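Long-range contact in malonyl-CoA decarboxylase (Rhodopseudomonas palustris, PDB 4KSA), which probably catalyses the decarboxylation of malonyl-CoA, releasing carbon dioxide and leaving acetyl-CoA: residues G132-L144 against D157-N169. Sequence-based numbering, arbitrary orientation.
Sequences GTAALVKMREAVL and DDDFVHLFTSWFN. With MG (magnesium ion), chain E.
Arg140 and Asp157 form the salt bridge of this contact. The guanidinium comes side-on, with its plane only 5° from that of the carboxylate. NE and NH1 of Arg140 both bind one oxygen, Asp157 OD2, at 2.7 Å and 2.8 Å. NH1 uses the syn lone pair of OD2, while NE meets it nearly along the C-O axis. Leu144 CD1 covers one face of the guanidinium, 3.6 Å above its plane. NH2 of Arg140 hydrogen-bonds to the backbone oxygens of Gly274 and Ala276, which probably fixes the group's rotation. A leucine in place of Arg140 would probably leave the Asp157 carboxylate without its countercharge and remove the hydrogen bonds to the Gly274 and Ala276 carbonyls.

The helical segments 132-144 and 157-167 run antiparallel in the helical N-terminal domain, their axes 10.5 Å apart at closest approach and 148° between their directions. The packing is knobs-into-holes. Arg140 enters a hole formed by Asp157, Phe160, Val161 and Phe164. Phe160 sits in return among Leu136, Met139, Arg140 and Val143.

The remaining contacts are mostly apolar. Arg140 CB lies over one face of the Phe160 ring, offset toward the rim. Leu136 CD1 meets the ring's edge at CE1, 3.6 Å away. Arg140 CD comes to 3.5 Å from Phe164 CE1. Leu136 O lies in the plane of the Phe164 ring, at its edge. At the far end, Thr133 CG2 stands anti to the backbone N and touches Phe168 CZ at 3.7 Å. Thr133 OG1 hydrogen-bonds to Asn127 OD1.

On the side of helix 154-167 turned from helix 132-146, His162 NE2 binds a magnesium ion that His162 of a second subunit also binds, so the ion lies between the two subunits.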
loop_
_atom_site.group_PDB
_atom_site.type_symbol
_atom_site.label_atom_id
_atom_site.label_comp_id
_atom_site.label_asym_id
_atom_site.label_seq_id
_atom_site.Cartn_x
_atom_site.Cartn_y
_atom_site.Cartn_z
ATOM N N GLY A 132 -7.862 -6.150 23.307
ATOM C CA GLY A 132 -8.755 -7.177 23.826
ATOM C C GLY A 132 -8.477 -8.616 23.407
ATOM O O GLY A 132 -8.314 -9.499 24.252
ATOM N N THR A 133 -8.427 -8.850 22.097
ATOM C CA THR A 133 -8.189 -10.187 21.580
ATOM C C THR A 133 -6.901 -10.785 22.114
ATOM O O THR A 133 -6.870 -11.943 22.536
ATOM C CB THR A 133 -8.134 -10.189 20.066
ATOM O OG1 THR A 133 -9.388 -9.731 19.557
ATOM C CG2 THR A 133 -7.876 -11.589 19.545
ATOM N N ALA A 134 -5.833 -9.997 22.098
ATOM C CA ALA A 134 -4.543 -10.473 22.579
ATOM C C ALA A 134 -4.655 -10.861 24.052
ATOM O O ALA A 134 -4.153 -11.896 24.477
ATOM C CB ALA A 134 -3.485 -9.397 22.390
ATOM N N ALA A 135 -5.325 -10.022 24.827
ATOM C CA ALA A 135 -5.503 -10.292 26.240
ATOM C C ALA A 135 -6.342 -11.569 26.420
ATOM O O ALA A 135 -6.051 -12.392 27.289
ATOM C CB ALA A 135 -6.169 -9.102 26.901
ATOM N N LEU A 136 -7.377 -11.740 25.598
ATOM C CA LEU A 136 -8.209 -12.927 25.702
ATOM C C LEU A 136 -7.435 -14.184 25.362
ATOM O O LEU A 136 -7.707 -15.246 25.908
ATOM C CB LEU A 136 -9.431 -12.835 24.788
ATOM C CG LEU A 136 -10.719 -12.228 25.352
ATOM C CD1 LEU A 136 -11.084 -12.889 26.679
ATOM C CD2 LEU A 136 -10.526 -10.768 25.559
ATOM N N VAL A 137 -6.475 -14.081 24.458
ATOM C CA VAL A 137 -5.694 -15.251 24.099
ATOM C C VAL A 137 -4.822 -15.625 25.283
ATOM O O VAL A 137 -4.680 -16.808 25.620
ATOM C CB VAL A 137 -4.796 -14.995 22.866
ATOM C CG1 VAL A 137 -3.822 -16.159 22.667
ATOM C CG2 VAL A 137 -5.671 -14.809 21.626
ATOM N N LYS A 138 -4.243 -14.607 25.914
ATOM C CA LYS A 138 -3.379 -14.813 27.067
ATOM C C LYS A 138 -4.198 -15.406 28.192
ATOM O O LYS A 138 -3.728 -16.279 28.905
ATOM C CB LYS A 138 -2.730 -13.501 27.508
ATOM C CG LYS A 138 -1.204 -13.455 27.289
ATOM C CD LYS A 138 -0.831 -13.566 25.794
ATOM C CE LYS A 138 -1.268 -12.305 24.990
ATOM N NZ LYS A 138 -1.344 -12.462 23.494
HETATM N N MSE A 139 -5.436 -14.946 28.327
HETATM C CA MSE A 139 -6.340 -15.443 29.362
HETATM C C MSE A 139 -6.739 -16.893 29.074
HETATM O O MSE A 139 -6.851 -17.713 29.975
HETATM C CB MSE A 139 -7.585 -14.553 29.430
HETATM C CG MSE A 139 -8.586 -14.923 30.545
HETATM SE SE MSE A 139 -9.984 -13.580 30.794
HETATM C CE MSE A 139 -11.518 -14.586 30.251
ATOM N N ARG A 140 -6.943 -17.212 27.808
ATOM C CA ARG A 140 -7.309 -18.560 27.456
ATOM C C ARG A 140 -6.115 -19.472 27.734
ATOM O O ARG A 140 -6.267 -20.629 28.108
ATOM C CB ARG A 140 -7.712 -18.624 25.982
ATOM C CG ARG A 140 -8.516 -19.864 25.642
ATOM C CD ARG A 140 -8.076 -20.489 24.329
ATOM N NE ARG A 140 -8.580 -21.851 24.260
ATOM C CZ ARG A 140 -8.208 -22.754 23.369
ATOM N NH1 ARG A 140 -8.736 -23.970 23.415
ATOM N NH2 ARG A 140 -7.315 -22.453 22.441
ATOM N N GLU A 141 -4.917 -18.943 27.550
ATOM C CA GLU A 141 -3.707 -19.721 27.816
ATOM C C GLU A 141 -3.712 -20.146 29.295
ATOM O O GLU A 141 -3.352 -21.275 29.628
ATOM C CB GLU A 141 -2.472 -18.876 27.514
ATOM C CG GLU A 141 -1.156 -19.570 27.757
ATOM C CD GLU A 141 0.039 -18.656 27.487
ATOM O OE1 GLU A 141 1.172 -19.058 27.824
ATOM O OE2 GLU A 141 -0.146 -17.540 26.929
ATOM N N ALA A 142 -4.139 -19.225 30.162
ATOM C CA ALA A 142 -4.228 -19.453 31.596
ATOM C C ALA A 142 -5.232 -20.545 31.929
ATOM O O ALA A 142 -4.929 -21.457 32.693
ATOM C CB ALA A 142 -4.622 -18.173 32.301
ATOM N N VAL A 143 -6.433 -20.468 31.367
ATOM C CA VAL A 143 -7.393 -21.505 31.680
ATOM C C VAL A 143 -6.879 -22.838 31.129
ATOM O O VAL A 143 -7.105 -23.881 31.730
ATOM C CB VAL A 143 -8.830 -21.168 31.157
ATOM C CG1 VAL A 143 -8.823 -19.852 30.438
ATOM C CG2 VAL A 143 -9.362 -22.284 30.275
ATOM N N LEU A 144 -6.168 -22.813 30.003
ATOM C CA LEU A 144 -5.646 -24.063 29.457
ATOM C C LEU A 144 -4.632 -24.655 30.414
ATOM O O LEU A 144 -4.575 -25.869 30.595
ATOM C CB LEU A 144 -4.993 -23.853 28.085
ATOM C CG LEU A 144 -6.004 -23.894 26.936
ATOM C CD1 LEU A 144 -5.393 -23.469 25.612
ATOM C CD2 LEU A 144 -6.542 -25.293 26.851
ATOM N N ASP A 157 -13.196 -23.210 28.659
ATOM C CA ASP A 157 -12.400 -23.297 27.459
ATOM C C ASP A 157 -13.280 -23.530 26.238
ATOM O O ASP A 157 -12.976 -23.048 25.145
ATOM C CB ASP A 157 -11.388 -24.426 27.561
ATOM C CG ASP A 157 -10.553 -24.556 26.306
ATOM O OD1 ASP A 157 -10.524 -25.653 25.689
ATOM O OD2 ASP A 157 -9.935 -23.543 25.927
ATOM N N ASP A 158 -14.367 -24.270 26.422
ATOM C CA ASP A 158 -15.262 -24.552 25.311
ATOM C C ASP A 158 -15.915 -23.281 24.787
ATOM O O ASP A 158 -16.202 -23.173 23.595
ATOM C CB ASP A 158 -16.341 -25.567 25.713
ATOM C CG ASP A 158 -15.815 -26.999 25.786
ATOM O OD1 ASP A 158 -16.639 -27.912 26.023
ATOM O OD2 ASP A 158 -14.595 -27.217 25.614
ATOM N N ASP A 159 -16.146 -22.313 25.663
ATOM C CA ASP A 159 -16.760 -21.075 25.213
ATOM C C ASP A 159 -15.749 -20.210 24.472
ATOM O O ASP A 159 -16.096 -19.515 23.512
ATOM C CB ASP A 159 -17.363 -20.315 26.399
ATOM C CG ASP A 159 -18.649 -20.952 26.897
ATOM O OD1 ASP A 159 -18.912 -20.911 28.119
ATOM O OD2 ASP A 159 -19.402 -21.492 26.055
ATOM N N PHE A 160 -14.496 -20.262 24.914
ATOM C CA PHE A 160 -13.440 -19.498 24.270
ATOM C C PHE A 160 -13.261 -19.990 22.844
ATOM O O PHE A 160 -13.126 -19.198 21.921
ATOM C CB PHE A 160 -12.120 -19.654 25.035
ATOM C CG PHE A 160 -11.941 -18.658 26.136
ATOM C CD1 PHE A 160 -11.501 -17.377 25.859
ATOM C CD2 PHE A 160 -12.215 -18.999 27.454
ATOM C CE1 PHE A 160 -11.329 -16.442 26.876
ATOM C CE2 PHE A 160 -12.047 -18.073 28.475
ATOM C CZ PHE A 160 -11.600 -16.794 28.178
ATOM N N VAL A 161 -13.259 -21.307 22.677
ATOM C CA VAL A 161 -13.086 -21.910 21.368
ATOM C C VAL A 161 -14.239 -21.537 20.432
ATOM O O VAL A 161 -14.020 -21.293 19.253
ATOM C CB VAL A 161 -12.950 -23.455 21.485
ATOM C CG1 VAL A 161 -12.888 -24.104 20.100
ATOM C CG2 VAL A 161 -11.687 -23.798 22.257
ATOM N N HIS A 162 -15.460 -21.464 20.941
ATOM C CA HIS A 162 -16.563 -21.100 20.070
ATOM C C HIS A 162 -16.372 -19.688 19.508
ATOM O O HIS A 162 -16.597 -19.455 18.324
ATOM C CB HIS A 162 -17.904 -21.188 20.809
ATOM C CG HIS A 162 -19.084 -20.797 19.967
ATOM N ND1 HIS A 162 -19.496 -21.530 18.873
ATOM C CD2 HIS A 162 -19.916 -19.728 20.036
ATOM C CE1 HIS A 162 -20.529 -20.930 18.304
ATOM N NE2 HIS A 162 -20.802 -19.835 18.991
ATOM N N LEU A 163 -15.953 -18.750 20.349
ATOM C CA LEU A 163 -15.756 -17.373 19.895
ATOM C C LEU A 163 -14.486 -17.190 19.051
ATOM O O LEU A 163 -14.557 -16.586 17.973
ATOM C CB LEU A 163 -15.760 -16.413 21.091
ATOM C CG LEU A 163 -17.057 -16.476 21.918
ATOM C CD1 LEU A 163 -16.882 -15.787 23.265
ATOM C CD2 LEU A 163 -18.192 -15.847 21.128
ATOM N N PHE A 164 -13.350 -17.714 19.525
ATOM C CA PHE A 164 -12.076 -17.633 18.803
ATOM C C PHE A 164 -12.224 -18.223 17.406
ATOM O O PHE A 164 -11.696 -17.688 16.423
ATOM C CB PHE A 164 -10.963 -18.419 19.513
ATOM C CG PHE A 164 -10.350 -17.711 20.676
ATOM C CD1 PHE A 164 -9.198 -18.215 21.268
ATOM C CD2 PHE A 164 -10.933 -16.557 21.204
ATOM C CE1 PHE A 164 -8.625 -17.590 22.376
ATOM C CE2 PHE A 164 -10.380 -15.915 22.312
ATOM C CZ PHE A 164 -9.216 -16.437 22.901
ATOM N N THR A 165 -12.930 -19.344 17.323
ATOM C CA THR A 165 -13.144 -19.993 16.044
ATOM C C THR A 165 -13.829 -19.026 15.090
ATOM O O THR A 165 -13.428 -18.891 13.926
ATOM C CB THR A 165 -14.003 -21.255 16.201
ATOM O OG1 THR A 165 -13.209 -22.281 16.807
ATOM C CG2 THR A 165 -14.511 -21.738 14.857
ATOM N N SER A 166 -14.854 -18.338 15.584
ATOM C CA SER A 166 -15.564 -17.397 14.746
ATOM C C SER A 166 -14.736 -16.154 14.437
ATOM O O SER A 166 -14.881 -15.564 13.368
ATOM C CB SER A 166 -16.870 -16.983 15.396
ATOM O OG SER A 166 -17.594 -16.165 14.496
ATOM N N TRP A 167 -13.865 -15.753 15.354
ATOM C CA TRP A 167 -13.057 -14.566 15.115
ATOM C C TRP A 167 -11.860 -14.809 14.210
ATOM O O TRP A 167 -11.564 -13.990 13.347
ATOM C CB TRP A 167 -12.533 -13.974 16.422
ATOM C CG TRP A 167 -13.576 -13.614 17.395
ATOM C CD1 TRP A 167 -14.914 -13.525 17.172
ATOM C CD2 TRP A 167 -13.372 -13.330 18.779
ATOM N NE1 TRP A 167 -15.562 -13.209 18.338
ATOM C CE2 TRP A 167 -14.637 -13.085 19.340
ATOM C CE3 TRP A 167 -12.237 -13.258 19.600
ATOM C CZ2 TRP A 167 -14.806 -12.778 20.694
ATOM C CZ3 TRP A 167 -12.399 -12.956 20.937
ATOM C CH2 TRP A 167 -13.678 -12.718 21.476
ATOM N N PHE A 168 -11.149 -15.908 14.424
ATOM C CA PHE A 168 -9.995 -16.181 13.595
ATOM C C PHE A 168 -10.366 -16.975 12.368
ATOM O O PHE A 168 -9.927 -18.107 12.206
ATOM C CB PHE A 168 -8.911 -16.927 14.373
ATOM C CG PHE A 168 -8.290 -16.123 15.483
ATOM C CD1 PHE A 168 -8.832 -16.141 16.762
ATOM C CD2 PHE A 168 -7.168 -15.341 15.251
ATOM C CE1 PHE A 168 -8.268 -15.402 17.783
ATOM C CE2 PHE A 168 -6.595 -14.592 16.277
ATOM C CZ PHE A 168 -7.147 -14.625 17.535
ATOM N N ASN A 169 -11.173 -16.375 11.503
ATOM C CA ASN A 169 -11.588 -17.008 10.256
ATOM C C ASN A 169 -10.380 -17.201 9.328
ATOM O O ASN A 169 -9.584 -16.276 9.144
ATOM C CB ASN A 169 -12.637 -16.138 9.549
ATOM C CG ASN A 169 -12.111 -14.745 9.181
ATOM O OD1 ASN A 169 -12.586 -14.129 8.223
ATOM N ND2 ASN A 169 -11.139 -14.244 9.947
HETATM MG MG MG E . -22.972 -18.728 18.654
#